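Local coordinates for protein betaine aldehyde dehydrogenase (Staphylococcus aureus subsp. aureus COL, PDB 4QTO) that probably catalyses the NAD-dependent oxidation of betaine aldehyde to glycine betaine, as a tetrameric member of the aldehyde dehydrogenase family, at residues Thr358-Arg361 with Asn362-Ser366. Numbering follows the deposited sequence.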
ATOM      1  N   THR A 358      -2.922 -17.631 -43.848  1.00 20.31           N
ATOM      2  CA  THR A 358      -2.017 -17.875 -44.934  1.00 22.02           C
ATOM      3  C   THR A 358      -0.822 -16.942 -44.824  1.00 21.95           C
ATOM      4  O   THR A 358       0.331 -17.355 -45.030  1.00 21.72           O
ATOM      5  CB  THR A 358      -2.727 -17.605 -46.288  1.00 24.77           C
ATOM      6  OG1 THR A 358      -3.804 -18.531 -46.424  1.00 28.88           O
ATOM      7  CG2 THR A 358      -1.786 -17.792 -47.445  1.00 26.59           C
ATOM      8  N   GLU A 359      -1.105 -15.683 -44.529  1.00 22.60           N
ATOM      9  CA  GLU A 359      -0.069 -14.671 -44.430  1.00 24.20           C
ATOM     10  C   GLU A 359       0.913 -15.011 -43.313  1.00 21.34           C
ATOM     11  O   GLU A 359       2.133 -14.861 -43.472  1.00 21.05           O
ATOM     12  CB  GLU A 359      -0.666 -13.295 -44.161  1.00 28.20           C
ATOM     13  CG  GLU A 359      -1.500 -12.720 -45.297  1.00 33.40           C
ATOM     14  CD  GLU A 359      -2.797 -13.486 -45.589  1.00 37.61           C
ATOM     15  OE1 GLU A 359      -3.144 -13.608 -46.784  1.00 48.85           O
ATOM     16  OE2 GLU A 359      -3.454 -13.989 -44.650  1.00 32.37           O
ATOM     17  N   HIS A 360       0.388 -15.481 -42.190  1.00 19.11           N
ATOM     18  CA  HIS A 360       1.258 -15.816 -41.062  1.00 17.51           C
ATOM     19  C   HIS A 360       2.097 -17.045 -41.368  1.00 17.59           C
ATOM     20  O   HIS A 360       3.300 -17.083 -41.069  1.00 16.57           O
ATOM     21  CB  HIS A 360       0.466 -15.978 -39.755  1.00 17.12           C
ATOM     22  CG  HIS A 360       1.345 -15.983 -38.555  1.00 16.66           C
ATOM     23  ND1 HIS A 360       2.200 -14.939 -38.280  1.00 18.51           N
ATOM     24  CD2 HIS A 360       1.544 -16.900 -37.579  1.00 16.87           C
ATOM     25  CE1 HIS A 360       2.879 -15.203 -37.179  1.00 18.56           C
ATOM     26  NE2 HIS A 360       2.501 -16.384 -36.733  1.00 17.25           N
ATOM     27  N   ARG A 361       1.486 -18.057 -41.966  1.00 17.61           N
ATOM     28  CA  ARG A 361       2.236 -19.238 -42.332  1.00 18.29           C
ATOM     29  C   ARG A 361       3.351 -18.871 -43.324  1.00 19.54           C
ATOM     30  O   ARG A 361       4.493 -19.348 -43.209  1.00 19.38           O
ATOM     31  CB  ARG A 361       1.356 -20.336 -42.914  1.00 20.17           C
ATOM     32  CG  ARG A 361       2.224 -21.543 -43.286  1.00 21.52           C
ATOM     33  CD  ARG A 361       1.448 -22.821 -43.493  1.00 24.64           C
ATOM     34  NE  ARG A 361       0.538 -22.743 -44.618  1.00 23.81           N
ATOM     35  CZ  ARG A 361      -0.152 -23.782 -45.102  1.00 25.36           C
ATOM     36  NH1 ARG A 361      -0.035 -25.026 -44.588  1.00 22.80           N
ATOM     37  NH2 ARG A 361      -0.951 -23.577 -46.125  1.00 25.07           N
ATOM     38  N   ASN A 362       3.039 -18.009 -44.290  1.00 21.38           N
ATOM     39  CA  ASN A 362       4.058 -17.583 -45.251  1.00 21.92           C
ATOM     40  C   ASN A 362       5.224 -16.868 -44.556  1.00 21.92           C
ATOM     41  O   ASN A 362       6.389 -17.052 -44.944  1.00 21.00           O
ATOM     42  CB  ASN A 362       3.448 -16.671 -46.324  1.00 25.01           C
ATOM     43  CG  ASN A 362       2.505 -17.412 -47.248  1.00 26.81           C
ATOM     44  OD1 ASN A 362       2.533 -18.641 -47.338  1.00 31.55           O
ATOM     45  ND2 ASN A 362       1.707 -16.664 -47.980  1.00 29.94           N
ATOM     46  N   LYS A 363       4.925 -16.083 -43.524  1.00 19.63           N
ATOM     47  CA  LYS A 363       5.962 -15.379 -42.786  1.00 21.35           C
ATOM     48  C   LYS A 363       6.873 -16.381 -42.062  1.00 19.75           C
ATOM     49  O   LYS A 363       8.099 -16.249 -42.071  1.00 19.35           O
ATOM     50  CB  LYS A 363       5.339 -14.415 -41.774  1.00 25.45           C
ATOM     51  CG  LYS A 363       6.350 -13.475 -41.142  1.00 33.06           C
ATOM     52  CD  LYS A 363       5.788 -12.733 -39.932  1.00 40.19           C
ATOM     53  CE  LYS A 363       4.489 -11.992 -40.205  1.00 47.61           C
ATOM     54  NZ  LYS A 363       4.621 -10.939 -41.242  1.00 58.01           N
ATOM     55  N   ILE A 364       6.262 -17.389 -41.441  1.00 18.86           N
ATOM     56  CA  ILE A 364       7.030 -18.419 -40.739  1.00 18.49           C
ATOM     57  C   ILE A 364       7.927 -19.133 -41.756  1.00 19.05           C
ATOM     58  O   ILE A 364       9.125 -19.362 -41.522  1.00 19.61           O
ATOM     59  CB  ILE A 364       6.095 -19.428 -40.048  1.00 18.36           C
ATOM     60  CG1 ILE A 364       5.312 -18.732 -38.936  1.00 18.49           C
ATOM     61  CG2 ILE A 364       6.909 -20.590 -39.505  1.00 18.99           C
ATOM     62  CD1 ILE A 364       4.110 -19.521 -38.434  1.00 18.38           C
ATOM     63  N   GLU A 365       7.360 -19.484 -42.900  1.00 19.91           N
ATOM     64  CA  GLU A 365       8.132 -20.144 -43.954  1.00 23.66           C
ATOM     65  C   GLU A 365       9.322 -19.326 -44.414  1.00 23.10           C
ATOM     66  O   GLU A 365      10.438 -19.870 -44.633  1.00 22.60           O
ATOM     67  CB  GLU A 365       7.251 -20.457 -45.169  1.00 28.12           C
ATOM     68  CG  GLU A 365       6.302 -21.571 -44.834  1.00 33.09           C
ATOM     69  CD  GLU A 365       5.308 -21.912 -45.929  1.00 40.78           C
ATOM     70  OE1 GLU A 365       4.808 -21.019 -46.659  1.00 39.82           O
ATOM     71  OE2 GLU A 365       4.956 -23.102 -45.968  1.00 45.34           O
ATOM     72  N   SER A 366       9.127 -18.024 -44.562  1.00 20.99           N
ATOM     73  CA  SER A 366      10.214 -17.168 -44.991  1.00 22.75           C
ATOM     74  C   SER A 366      11.361 -17.179 -43.982  1.00 22.32           C
ATOM     75  O   SER A 366      12.522 -17.005 -44.338  1.00 22.66           O
ATOM     76  CB  SER A 366       9.731 -15.730 -45.242  1.00 23.82           C
ATOM     77  OG  SER A 366       9.417 -15.072 -44.028  1.00 28.34           O
TER
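Ile364 sets CG1 over one face of the His360 imidazole, one helical turn back and offset toward the rim, while CD1 reaches past that rim, 3.8 Å from His360 CD2. The histidine swings forward along the helix because its CG stands anti to the backbone N (chi1 -166°), which turns the ring so that the isoleucine crosses its face at a slant. Lys363 adds a looser touch, its CE lying obliquely 4.2 Å from His360 ND1. The other nitrogen, NE2, is taken by the carbonyl O of Phe416, and Trp180 meets the ring edge-to-face, which together should restrict the ring's rotation. A bound PEG molecule comes within about 3 Å of the His360 side chain; this side of the helix borders a site that takes up a small molecule.

On another side of the helix, Arg361 and Glu365 form a second i to i+4 pair. Their contact is through carbon: Arg361 CG comes 4.1 Å from Glu365 CD, and although the guanidinium and carboxylate planes are nearly parallel (2° apart), they lie in different layers and Arg361 NE and Glu365 OE2 stay 4.6 Å apart. Each looks elsewhere for its main partner, Arg361 NH1 to the carbonyl O of Phe395 and Glu365 OE2 to Arg384 in a salt bridge. Beneath them the backbone keeps regular alpha-helical bonds, such as Glu365 N to Arg361 O at 2.9 Å.

Arg361 NH2 and Arg384 NH1 come near each other, and Glu365, salt-bridged to Arg384 and near Arg361, probably stays ionised and partly offsets that positive charge.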